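Local coordinates for WbbM protein (Klebsiella pneumoniae, PDB 6U4B), which acts as a bifunctional O-antigen polymerase, a trimeric glycosyltransferase that binds magnesium, at residues A[40-45]-A[126-131]; A[292-297]-A[363-368]; A[443-446]-A[451-454]. All blocks are in the same frame, centred on the assembly; numbering follows the deposited sequence.

Contacts 1 and 2 lie next to each other in space and touch where Phe-41 CE1 packs 4.0 Å from Gly-292 CA, whereas contact 3 is remote, its centre about 38 Å from that of contact 2. Contacts 1 and 2 are partly buried, and the centre of contact 2 lies about 5 Å from the centre of the chain; contact 3 is at the surface. Chemistry follows place. Contact 1 joins two loops through apolar side chains alone, contact 2 ties a connecting loop to a sheet strand by an arginine-carbonyl fork beside a hydrophobic pair, and contact 3 is mainly backbone pairing within one interhelical loop. Each lies away from the magnesium sites.

Contact 1: residues A[40-45]-A[126-131]; sequences AFLNAA and PCIDEE
Between strand 122-125 and helix 130-135 the chain turns so that Ile-128 meets Ala-40 and Leu-42. Ahead of it, the backbone of Pro-126 is hydrogen-bonded to Asn-287 and its O also accepts from Ser-286 OG, while the O of Cys-127 pairs with His-125 ND1. Ile-128 then points its side chain at the other loop and divides the work between its two branches. With CG1 anti to the carbonyl carbon (chi1 -64°) and CD1 extended beyond it, the long branch reaches the other loop, Ile-128 CD1 lying 4.1 Å from Ala-40 CB. The short branch meets the end of Leu-42, Ile-128 CG2 to Leu-42 CD2 at 3.9 Å, and the two side chains cross at about a right angle. No hydrogen bond spans the segments. Asp-129 turns away and takes the N-cap position, its OD2 accepting a weak, bent bond from Glu-131 N (3.0 Å, 131°). Further into this helix, Glu-133 OE2 accepts from Asn-43 N, a polar tie alongside the apolar one. The contact thus joins the loops that follow strands 29-35 and 122-125 of one mixed sheet, as in alpha/beta folds, where loops leaving the strand ends pack together at the edge of the sheet.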
ATOM      1  N   ALA A  40      19.146  -9.123 -38.628  1.00 49.15           N
ATOM      2  CA  ALA A  40      18.384  -9.548 -39.796  1.00 43.14           C
ATOM      3  C   ALA A  40      18.195 -11.059 -39.830  1.00 49.86           C
ATOM      4  O   ALA A  40      19.096 -11.828 -39.479  1.00 47.52           O
ATOM      5  CB  ALA A  40      19.081  -9.081 -41.075  1.00 46.78           C
ATOM      6  N   PHE A  41      17.013 -11.480 -40.271  1.00 50.25           N
ATOM      7  CA  PHE A  41      16.660 -12.888 -40.384  1.00 51.32           C
ATOM      8  C   PHE A  41      16.694 -13.323 -41.842  1.00 53.75           C
ATOM      9  O   PHE A  41      16.294 -12.571 -42.737  1.00 56.06           O
ATOM     10  CB  PHE A  41      15.268 -13.148 -39.807  1.00 53.46           C
ATOM     11  CG  PHE A  41      15.150 -12.855 -38.340  1.00 51.89           C
ATOM     12  CD1 PHE A  41      14.058 -12.159 -37.846  1.00 51.63           C
ATOM     13  CD2 PHE A  41      16.124 -13.285 -37.451  1.00 44.63           C
ATOM     14  CE1 PHE A  41      13.944 -11.890 -36.491  1.00 53.02           C
ATOM     15  CE2 PHE A  41      16.013 -13.020 -36.095  1.00 44.50           C
ATOM     16  CZ  PHE A  41      14.922 -12.322 -35.615  1.00 46.58           C
ATOM     17  N   LEU A  42      17.170 -14.541 -42.075  1.00 51.58           N
ATOM     18  CA  LEU A  42      17.141 -15.105 -43.415  1.00 54.05           C
ATOM     19  C   LEU A  42      15.711 -15.457 -43.808  1.00 53.60           C
ATOM     20  O   LEU A  42      14.903 -15.889 -42.982  1.00 55.54           O
ATOM     21  CB  LEU A  42      18.035 -16.344 -43.491  1.00 51.44           C
ATOM     22  CG  LEU A  42      19.529 -16.053 -43.353  1.00 50.40           C
ATOM     23  CD1 LEU A  42      20.333 -17.344 -43.278  1.00 54.80           C
ATOM     24  CD2 LEU A  42      20.003 -15.186 -44.508  1.00 47.75           C
ATOM     25  N   ASN A  43      15.404 -15.277 -45.092  1.00 56.13           N
ATOM     26  CA  ASN A  43      14.026 -15.393 -45.551  1.00 64.85           C
ATOM     27  C   ASN A  43      13.571 -16.830 -45.755  1.00 66.38           C
ATOM     28  O   ASN A  43      12.362 -17.084 -45.740  1.00 71.76           O
ATOM     29  CB  ASN A  43      13.835 -14.616 -46.854  1.00 72.15           C
ATOM     30  CG  ASN A  43      13.894 -13.120 -46.652  1.00 78.04           C
ATOM     31  OD1 ASN A  43      13.453 -12.604 -45.624  1.00 85.43           O
ATOM     32  ND2 ASN A  43      14.443 -12.412 -47.631  1.00 78.23           N
ATOM     33  N   ALA A  44      14.491 -17.769 -45.949  1.00 61.46           N
ATOM     34  CA  ALA A  44      14.088 -19.134 -46.250  1.00 63.30           C
ATOM     35  C   ALA A  44      13.399 -19.765 -45.047  1.00 61.19           C
ATOM     36  O   ALA A  44      13.839 -19.614 -43.903  1.00 57.06           O
ATOM     37  CB  ALA A  44      15.295 -19.969 -46.676  1.00 61.83           C
ATOM     38  N   ALA A  45      12.299 -20.473 -45.318  1.00 62.32           N
ATOM     39  CA  ALA A  45      11.499 -21.064 -44.253  1.00 65.45           C
ATOM     40  C   ALA A  45      12.237 -22.168 -43.510  1.00 66.13           C
ATOM     41  O   ALA A  45      11.867 -22.491 -42.377  1.00 67.01           O
ATOM     42  CB  ALA A  45      10.190 -21.610 -44.825  1.00 68.24           C
ATOM     43  N   PRO A 126      28.051  -7.168 -48.310  1.00 72.72           N
ATOM     44  CA  PRO A 126      27.704  -5.980 -47.512  1.00 75.02           C
ATOM     45  C   PRO A 126      26.624  -6.223 -46.466  1.00 73.12           C
ATOM     46  O   PRO A 126      26.886  -6.087 -45.268  1.00 78.12           O
ATOM     47  CB  PRO A 126      27.241  -4.966 -48.570  1.00 79.33           C
ATOM     48  CG  PRO A 126      27.070  -5.751 -49.847  1.00 80.19           C
ATOM     49  CD  PRO A 126      28.032  -6.884 -49.753  1.00 75.35           C
ATOM     50  N   CYS A 127      25.415  -6.581 -46.892  1.00 71.72           N
ATOM     51  CA  CYS A 127      24.323  -6.833 -45.964  1.00 71.90           C
ATOM     52  C   CYS A 127      23.505  -8.019 -46.456  1.00 67.04           C
ATOM     53  O   CYS A 127      23.685  -8.508 -47.574  1.00 68.06           O
ATOM     54  CB  CYS A 127      23.433  -5.594 -45.783  1.00 81.53           C
ATOM     55  SG  CYS A 127      22.662  -4.982 -47.295  1.00 92.82           S
ATOM     56  N   ILE A 128      22.600  -8.485 -45.598  1.00 64.93           N
ATOM     57  CA  ILE A 128      21.726  -9.607 -45.928  1.00 62.20           C
ATOM     58  C   ILE A 128      20.583  -9.085 -46.793  1.00 69.67           C
ATOM     59  O   ILE A 128      19.660  -8.435 -46.295  1.00 70.48           O
ATOM     60  CB  ILE A 128      21.193 -10.299 -44.670  1.00 55.05           C
ATOM     61  CG1 ILE A 128      22.340 -10.929 -43.879  1.00 54.60           C
ATOM     62  CG2 ILE A 128      20.154 -11.348 -45.043  1.00 51.86           C
ATOM     63  CD1 ILE A 128      21.903 -11.601 -42.590  1.00 53.59           C
ATOM     64  N   ASP A 129      20.641  -9.369 -48.091  1.00 72.63           N
ATOM     65  CA  ASP A 129      19.559  -9.004 -48.997  1.00 77.36           C
ATOM     66  C   ASP A 129      19.164 -10.198 -49.855  1.00 79.60           C
ATOM     67  O   ASP A 129      19.605 -11.325 -49.604  1.00 79.01           O
ATOM     68  CB  ASP A 129      19.961  -7.817 -49.877  1.00 82.78           C
ATOM     69  CG  ASP A 129      21.289  -8.029 -50.579  1.00 93.12           C
ATOM     70  OD1 ASP A 129      22.342  -7.937 -49.913  1.00 95.24           O
ATOM     71  OD2 ASP A 129      21.282  -8.296 -51.799  1.00102.04           O
ATOM     72  N   GLU A 130      18.330  -9.963 -50.870  1.00 79.17           N
ATOM     73  CA  GLU A 130      17.882 -11.062 -51.720  1.00 81.33           C
ATOM     74  C   GLU A 130      19.009 -11.599 -52.594  1.00 75.77           C
ATOM     75  O   GLU A 130      19.044 -12.803 -52.878  1.00 74.08           O
ATOM     76  CB  GLU A 130      16.694 -10.613 -52.573  1.00 87.02           C
ATOM     77  CG  GLU A 130      15.347 -10.782 -51.876  1.00 87.10           C
ATOM     78  CD  GLU A 130      14.210 -10.088 -52.603  1.00 92.39           C
ATOM     79  OE1 GLU A 130      13.824  -8.977 -52.181  1.00 92.12           O
ATOM     80  OE2 GLU A 130      13.706 -10.649 -53.601  1.00 94.46           O
ATOM     81  N   GLU A 131      19.935 -10.737 -53.026  1.00 74.29           N
ATOM     82  CA  GLU A 131      21.084 -11.213 -53.793  1.00 76.69           C
ATOM     83  C   GLU A 131      21.989 -12.095 -52.941  1.00 75.05           C
ATOM     84  O   GLU A 131      22.533 -13.093 -53.429  1.00 72.17           O
ATOM     85  CB  GLU A 131      21.873 -10.032 -54.353  1.00 86.26           C
ATOM     86  CG  GLU A 131      23.132 -10.436 -55.106  1.00 97.55           C
ATOM     87  CD  GLU A 131      24.114  -9.292 -55.264  1.00106.11           C
ATOM     88  OE1 GLU A 131      23.905  -8.238 -54.628  1.00108.54           O
ATOM     89  OE2 GLU A 131      25.094  -9.449 -56.022  1.00111.82           O
TER

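Contact 2: residues A[292-297]-A[363-368]; sequences GALNPV and RFFDVN
Arg-363 grips the backbone of the 292-297 loop through a fork: NH1 donates to Asn-295 O at 2.9 Å with an angle of 142°, and NH2 adds a weak bond to the same oxygen at 3.2 Å. NH1 arrives nearly in line with the C=O bond, while the carbonyl oxygen sits 20° out of the guanidinium plane. Over one face of that group lies Val-297 CG1, centred on it and 3.4 Å from Arg-363 CZ. A bend at chi3 (-66°) turns the arginine head toward the loop. Next to this polar pair, Leu-294 CD1 packs on Phe-365 CB at 4.3 Å, and CD2 approaches the phenyl ring obliquely. Strand 360-366 pairs in parallel with strand 333-340 in the mixed sheet, consistent with the Rossmann-like core of the GT-A fold expected of family 8 glycosyltransferases, and the 292-297 loop is part of the connection from the other eight-stranded sheet to this one. Further out, Asp-334 makes a salt bridge with Arg-363 NH2, which should help to fix the rotation of the guanidinium. Phe-290 meets the Phe-365 ring, and Leu-395 packs against both Leu-294 and Phe-365. Where the strand ends, Asp-366 OD2 accepts from Asn-368 N at 3.0 Å, from above the carboxylate plane, an Asx turn; the syn lone pair of Asp-366 OD2 also takes Asn-368 ND2, at 2.9 Å.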
ATOM      1  N   GLY A 292      13.000  -7.926 -38.614  1.00 52.23           N
ATOM      2  CA  GLY A 292      11.999  -8.678 -37.889  1.00 50.14           C
ATOM      3  C   GLY A 292      10.784  -7.852 -37.502  1.00 55.12           C
ATOM      4  O   GLY A 292      10.615  -6.693 -37.890  1.00 51.92           O
ATOM      5  N   ALA A 293       9.916  -8.486 -36.718  1.00 49.68           N
ATOM      6  CA  ALA A 293       8.682  -7.876 -36.242  1.00 51.47           C
ATOM      7  C   ALA A 293       8.230  -8.619 -34.995  1.00 55.45           C
ATOM      8  O   ALA A 293       8.575  -9.788 -34.797  1.00 57.80           O
ATOM      9  CB  ALA A 293       7.584  -7.902 -37.313  1.00 51.21           C
ATOM     10  N   LEU A 294       7.455  -7.934 -34.159  1.00 48.67           N
ATOM     11  CA  LEU A 294       6.964  -8.521 -32.921  1.00 49.52           C
ATOM     12  C   LEU A 294       5.630  -9.216 -33.157  1.00 52.51           C
ATOM     13  O   LEU A 294       4.752  -8.687 -33.843  1.00 58.83           O
ATOM     14  CB  LEU A 294       6.816  -7.455 -31.836  1.00 48.04           C
ATOM     15  CG  LEU A 294       8.140  -6.887 -31.332  1.00 48.17           C
ATOM     16  CD1 LEU A 294       7.906  -5.820 -30.282  1.00 46.66           C
ATOM     17  CD2 LEU A 294       9.019  -8.002 -30.780  1.00 51.80           C
ATOM     18  N   ASN A 295       5.489 -10.393 -32.591  1.00 51.59           N
ATOM     19  CA  ASN A 295       4.229 -11.092 -32.758  1.00 57.02           C
ATOM     20  C   ASN A 295       3.326 -10.876 -31.550  1.00 59.43           C
ATOM     21  O   ASN A 295       3.809 -10.700 -30.427  1.00 56.31           O
ATOM     22  CB  ASN A 295       4.465 -12.593 -32.954  1.00 60.23           C
ATOM     23  CG  ASN A 295       4.881 -12.933 -34.371  1.00 66.18           C
ATOM     24  OD1 ASN A 295       6.002 -12.641 -34.789  1.00 65.98           O
ATOM     25  ND2 ASN A 295       3.978 -13.554 -35.121  1.00 69.22           N
ATOM     26  N   PRO A 296       2.010 -10.867 -31.763  1.00 59.93           N
ATOM     27  CA  PRO A 296       1.084 -10.765 -30.631  1.00 56.54           C
ATOM     28  C   PRO A 296       1.262 -11.932 -29.672  1.00 57.39           C
ATOM     29  O   PRO A 296       1.573 -13.055 -30.074  1.00 59.63           O
ATOM     30  CB  PRO A 296      -0.296 -10.790 -31.299  1.00 55.97           C
ATOM     31  CG  PRO A 296      -0.048 -10.338 -32.706  1.00 56.76           C
ATOM     32  CD  PRO A 296       1.310 -10.863 -33.060  1.00 58.77           C
ATOM     33  N   VAL A 297       1.071 -11.649 -28.383  1.00 52.24           N
ATOM     34  CA  VAL A 297       1.186 -12.677 -27.356  1.00 57.01           C
ATOM     35  C   VAL A 297      -0.168 -13.247 -26.944  1.00 58.92           C
ATOM     36  O   VAL A 297      -0.219 -14.370 -26.418  1.00 63.53           O
ATOM     37  CB  VAL A 297       1.943 -12.146 -26.121  1.00 62.28           C
ATOM     38  CG1 VAL A 297       3.420 -11.994 -26.438  1.00 67.70           C
ATOM     39  CG2 VAL A 297       1.359 -10.822 -25.672  1.00 61.13           C
ATOM     40  N   ARG A 363       6.731  -6.566 -22.622  1.00 46.04           N
ATOM     41  CA  ARG A 363       7.936  -6.970 -23.330  1.00 42.46           C
ATOM     42  C   ARG A 363       8.742  -5.730 -23.690  1.00 41.41           C
ATOM     43  O   ARG A 363       8.209  -4.621 -23.779  1.00 44.51           O
ATOM     44  CB  ARG A 363       7.607  -7.776 -24.593  1.00 41.39           C
ATOM     45  CG  ARG A 363       6.933  -9.114 -24.329  1.00 44.47           C
ATOM     46  CD  ARG A 363       6.520  -9.780 -25.632  1.00 46.62           C
ATOM     47  NE  ARG A 363       5.470  -9.034 -26.322  1.00 43.79           N
ATOM     48  CZ  ARG A 363       5.111  -9.243 -27.586  1.00 45.27           C
ATOM     49  NH1 ARG A 363       5.722 -10.172 -28.310  1.00 41.61           N
ATOM     50  NH2 ARG A 363       4.143  -8.520 -28.129  1.00 43.38           N
ATOM     51  N   PHE A 364      10.040  -5.931 -23.887  1.00 37.42           N
ATOM     52  CA  PHE A 364      10.963  -4.856 -24.219  1.00 40.72           C
ATOM     53  C   PHE A 364      11.591  -5.108 -25.579  1.00 44.52           C
ATOM     54  O   PHE A 364      11.903  -6.252 -25.928  1.00 44.59           O
ATOM     55  CB  PHE A 364      12.067  -4.722 -23.166  1.00 41.61           C
ATOM     56  CG  PHE A 364      11.578  -4.238 -21.834  1.00 42.94           C
ATOM     57  CD1 PHE A 364      11.427  -2.883 -21.588  1.00 42.16           C
ATOM     58  CD2 PHE A 364      11.271  -5.137 -20.825  1.00 46.08           C
ATOM     59  CE1 PHE A 364      10.971  -2.432 -20.359  1.00 47.07           C
ATOM     60  CE2 PHE A 364      10.818  -4.693 -19.593  1.00 48.30           C
ATOM     61  CZ  PHE A 364      10.669  -3.340 -19.361  1.00 47.71           C
ATOM     62  N   PHE A 365      11.784  -4.033 -26.338  1.00 42.10           N
ATOM     63  CA  PHE A 365      12.500  -4.084 -27.604  1.00 44.45           C
ATOM     64  C   PHE A 365      13.486  -2.929 -27.650  1.00 41.49           C
ATOM     65  O   PHE A 365      13.123  -1.788 -27.345  1.00 43.17           O
ATOM     66  CB  PHE A 365      11.542  -4.016 -28.797  1.00 43.31           C
ATOM     67  CG  PHE A 365      12.230  -4.129 -30.129  1.00 43.81           C
ATOM     68  CD1 PHE A 365      12.648  -5.364 -30.603  1.00 42.45           C
ATOM     69  CD2 PHE A 365      12.466  -3.004 -30.901  1.00 42.99           C
ATOM     70  CE1 PHE A 365      13.289  -5.476 -31.827  1.00 45.91           C
ATOM     71  CE2 PHE A 365      13.108  -3.108 -32.130  1.00 45.54           C
ATOM     72  CZ  PHE A 365      13.518  -4.346 -32.592  1.00 42.12           C
ATOM     73  N   ASP A 366      14.731  -3.228 -28.012  1.00 37.87           N
ATOM     74  CA  ASP A 366      15.756  -2.199 -28.148  1.00 42.50           C
ATOM     75  C   ASP A 366      15.372  -1.229 -29.259  1.00 47.80           C
ATOM     76  O   ASP A 366      15.432  -1.578 -30.443  1.00 45.16           O
ATOM     77  CB  ASP A 366      17.119  -2.835 -28.430  1.00 43.24           C
ATOM     78  CG  ASP A 366      18.258  -1.825 -28.403  1.00 48.08           C
ATOM     79  OD1 ASP A 366      19.429  -2.254 -28.469  1.00 48.99           O
ATOM     80  OD2 ASP A 366      17.993  -0.608 -28.296  1.00 44.67           O
ATOM     81  N   VAL A 367      14.987  -0.006 -28.884  1.00 45.99           N
ATOM     82  CA  VAL A 367      14.547   0.978 -29.865  1.00 47.28           C
ATOM     83  C   VAL A 367      15.654   1.324 -30.852  1.00 50.19           C
ATOM     84  O   VAL A 367      15.371   1.727 -31.985  1.00 48.53           O
ATOM     85  CB  VAL A 367      14.022   2.240 -29.146  1.00 43.04           C
ATOM     86  CG1 VAL A 367      15.175   3.066 -28.587  1.00 41.87           C
ATOM     87  CG2 VAL A 367      13.143   3.075 -30.076  1.00 43.42           C
ATOM     88  N   ASN A 368      16.919   1.144 -30.460  1.00 45.56           N
ATOM     89  CA  ASN A 368      18.041   1.561 -31.290  1.00 53.10           C
ATOM     90  C   ASN A 368      18.213   0.706 -32.538  1.00 53.68           C
ATOM     91  O   ASN A 368      18.978   1.092 -33.428  1.00 52.85           O
ATOM     92  CB  ASN A 368      19.324   1.552 -30.461  1.00 58.14           C
ATOM     93  CG  ASN A 368      19.265   2.529 -29.302  1.00 61.60           C
ATOM     94  OD1 ASN A 368      19.304   3.743 -29.501  1.00 60.94           O
ATOM     95  ND2 ASN A 368      19.161   2.004 -28.084  1.00 56.89           N
TER

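Contact 3: residues A[443-446]-A[451-454]; sequences SAMS and GVMP
Met-445 and Pro-454 face each other in a single beta bridge, their segments running antiparallel across a short reversal of the chain in the loop between helices 434-441 and 455-461. Ser-443, with positive phi, is the C-prime residue of the Schellman motif that closes the first helix, and Pro-454 stands at the N-cap of the second, so the bridge draws together the two ends of the interhelical connection. Across the two segments the backbone bond is Ser-446 N to Met-453 O, 2.7 Å and almost straight at 172°. The same oxygen, Met-453 O, also accepts from Ser-446 OG at 2.9 Å, this donor lying 35° out of the carbonyl plane. A chi1 of 70°, with OG between the backbone N and the carbonyl carbon, brings the hydroxyl to this oxygen, which is thus held by two bonds from one residue. Ser-446 OG also rests 3.4 Å from Met-453 CG; beyond the two segments, Tyr-458 of the following helix touches both Ser-446 and Met-453, and Trp-503 touches Ser-446.

The Met-445 side chain can be followed outward on the side of the bridge where the Val-452 side chain lies. Met-445 CB packs on Val-452 CG1 at 3.8 Å. The bend at chi2 then carries Met-445 SD back over the opposite segment, where it lies 4.2 Å from Pro-454 N and grazes Val-452 CG1. Methionine and valine side chains cross at about a right angle, an apolar cover at an otherwise largely backbone pairing. At the turn side of the bridge, Val-452 closes on the Ser-446 carbonyl: Val-452 CA makes a CA-H...O contact with Ser-446 O at 3.4 Å, and the methyl CG2 of Val-452 lies 3.5 Å from that same oxygen.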
ATOM      1  N   SER A 443       0.451  33.544 -33.681  1.00 67.86           N
ATOM      2  CA  SER A 443       1.548  33.803 -34.617  1.00 71.69           C
ATOM      3  C   SER A 443       2.907  33.469 -34.004  1.00 70.42           C
ATOM      4  O   SER A 443       3.873  34.222 -34.146  1.00 73.92           O
ATOM      5  CB  SER A 443       1.516  35.251 -35.111  1.00 76.82           C
ATOM      6  OG  SER A 443       0.297  35.531 -35.777  1.00 79.65           O
ATOM      7  N   ALA A 444       2.983  32.335 -33.313  1.00 64.78           N
ATOM      8  CA  ALA A 444       4.258  31.873 -32.784  1.00 69.13           C
ATOM      9  C   ALA A 444       5.202  31.518 -33.927  1.00 67.42           C
ATOM     10  O   ALA A 444       4.800  30.896 -34.914  1.00 66.71           O
ATOM     11  CB  ALA A 444       4.052  30.667 -31.869  1.00 54.61           C
ATOM     12  N   MET A 445       6.462  31.926 -33.794  1.00 67.33           N
ATOM     13  CA  MET A 445       7.446  31.726 -34.851  1.00 70.27           C
ATOM     14  C   MET A 445       7.903  30.272 -34.873  1.00 68.65           C
ATOM     15  O   MET A 445       8.365  29.743 -33.855  1.00 66.33           O
ATOM     16  CB  MET A 445       8.640  32.657 -34.652  1.00 73.11           C
ATOM     17  CG  MET A 445       8.309  34.136 -34.774  1.00 80.92           C
ATOM     18  SD  MET A 445       7.611  34.577 -36.378  1.00 87.20           S
ATOM     19  CE  MET A 445       7.726  36.363 -36.311  1.00 86.31           C
ATOM     20  N   SER A 446       7.779  29.631 -36.031  1.00 70.31           N
ATOM     21  CA  SER A 446       8.267  28.274 -36.203  1.00 69.31           C
ATOM     22  C   SER A 446       9.766  28.283 -36.494  1.00 74.08           C
ATOM     23  O   SER A 446      10.372  29.326 -36.762  1.00 76.97           O
ATOM     24  CB  SER A 446       7.515  27.570 -37.332  1.00 66.82           C
ATOM     25  OG  SER A 446       7.856  28.119 -38.594  1.00 66.85           O
ATOM     26  N   GLY A 451      13.326  27.874 -42.604  1.00 86.37           N
ATOM     27  CA  GLY A 451      13.483  29.211 -42.065  1.00 87.92           C
ATOM     28  C   GLY A 451      12.697  29.471 -40.796  1.00 86.30           C
ATOM     29  O   GLY A 451      12.639  28.617 -39.904  1.00 82.60           O
ATOM     30  N   VAL A 452      12.095  30.656 -40.701  1.00 86.32           N
ATOM     31  CA  VAL A 452      11.288  31.050 -39.549  1.00 83.89           C
ATOM     32  C   VAL A 452      10.046  31.761 -40.071  1.00 85.28           C
ATOM     33  O   VAL A 452      10.157  32.762 -40.788  1.00 89.81           O
ATOM     34  CB  VAL A 452      12.056  31.963 -38.576  1.00 84.41           C
ATOM     35  CG1 VAL A 452      11.104  32.574 -37.561  1.00 84.81           C
ATOM     36  CG2 VAL A 452      13.157  31.184 -37.871  1.00 82.29           C
ATOM     37  N   MET A 453       8.874  31.253 -39.712  1.00 77.74           N
ATOM     38  CA  MET A 453       7.613  31.797 -40.194  1.00 77.78           C
ATOM     39  C   MET A 453       6.552  31.569 -39.131  1.00 71.77           C
ATOM     40  O   MET A 453       6.745  30.750 -38.224  1.00 65.49           O
ATOM     41  CB  MET A 453       7.200  31.150 -41.523  1.00 80.76           C
ATOM     42  CG  MET A 453       7.503  29.667 -41.611  1.00 84.11           C
ATOM     43  SD  MET A 453       7.137  28.994 -43.242  1.00 89.63           S
ATOM     44  CE  MET A 453       8.149  27.519 -43.229  1.00 85.88           C
ATOM     45  N   PRO A 454       5.431  32.291 -39.197  1.00 69.34           N
ATOM     46  CA  PRO A 454       4.326  32.008 -38.276  1.00 64.31           C
ATOM     47  C   PRO A 454       3.887  30.556 -38.385  1.00 63.00           C
ATOM     48  O   PRO A 454       3.980  29.934 -39.445  1.00 62.66           O
ATOM     49  CB  PRO A 454       3.223  32.966 -38.739  1.00 63.70           C
ATOM     50  CG  PRO A 454       3.959  34.095 -39.366  1.00 69.26           C
ATOM     51  CD  PRO A 454       5.168  33.487 -40.019  1.00 68.49           C
TER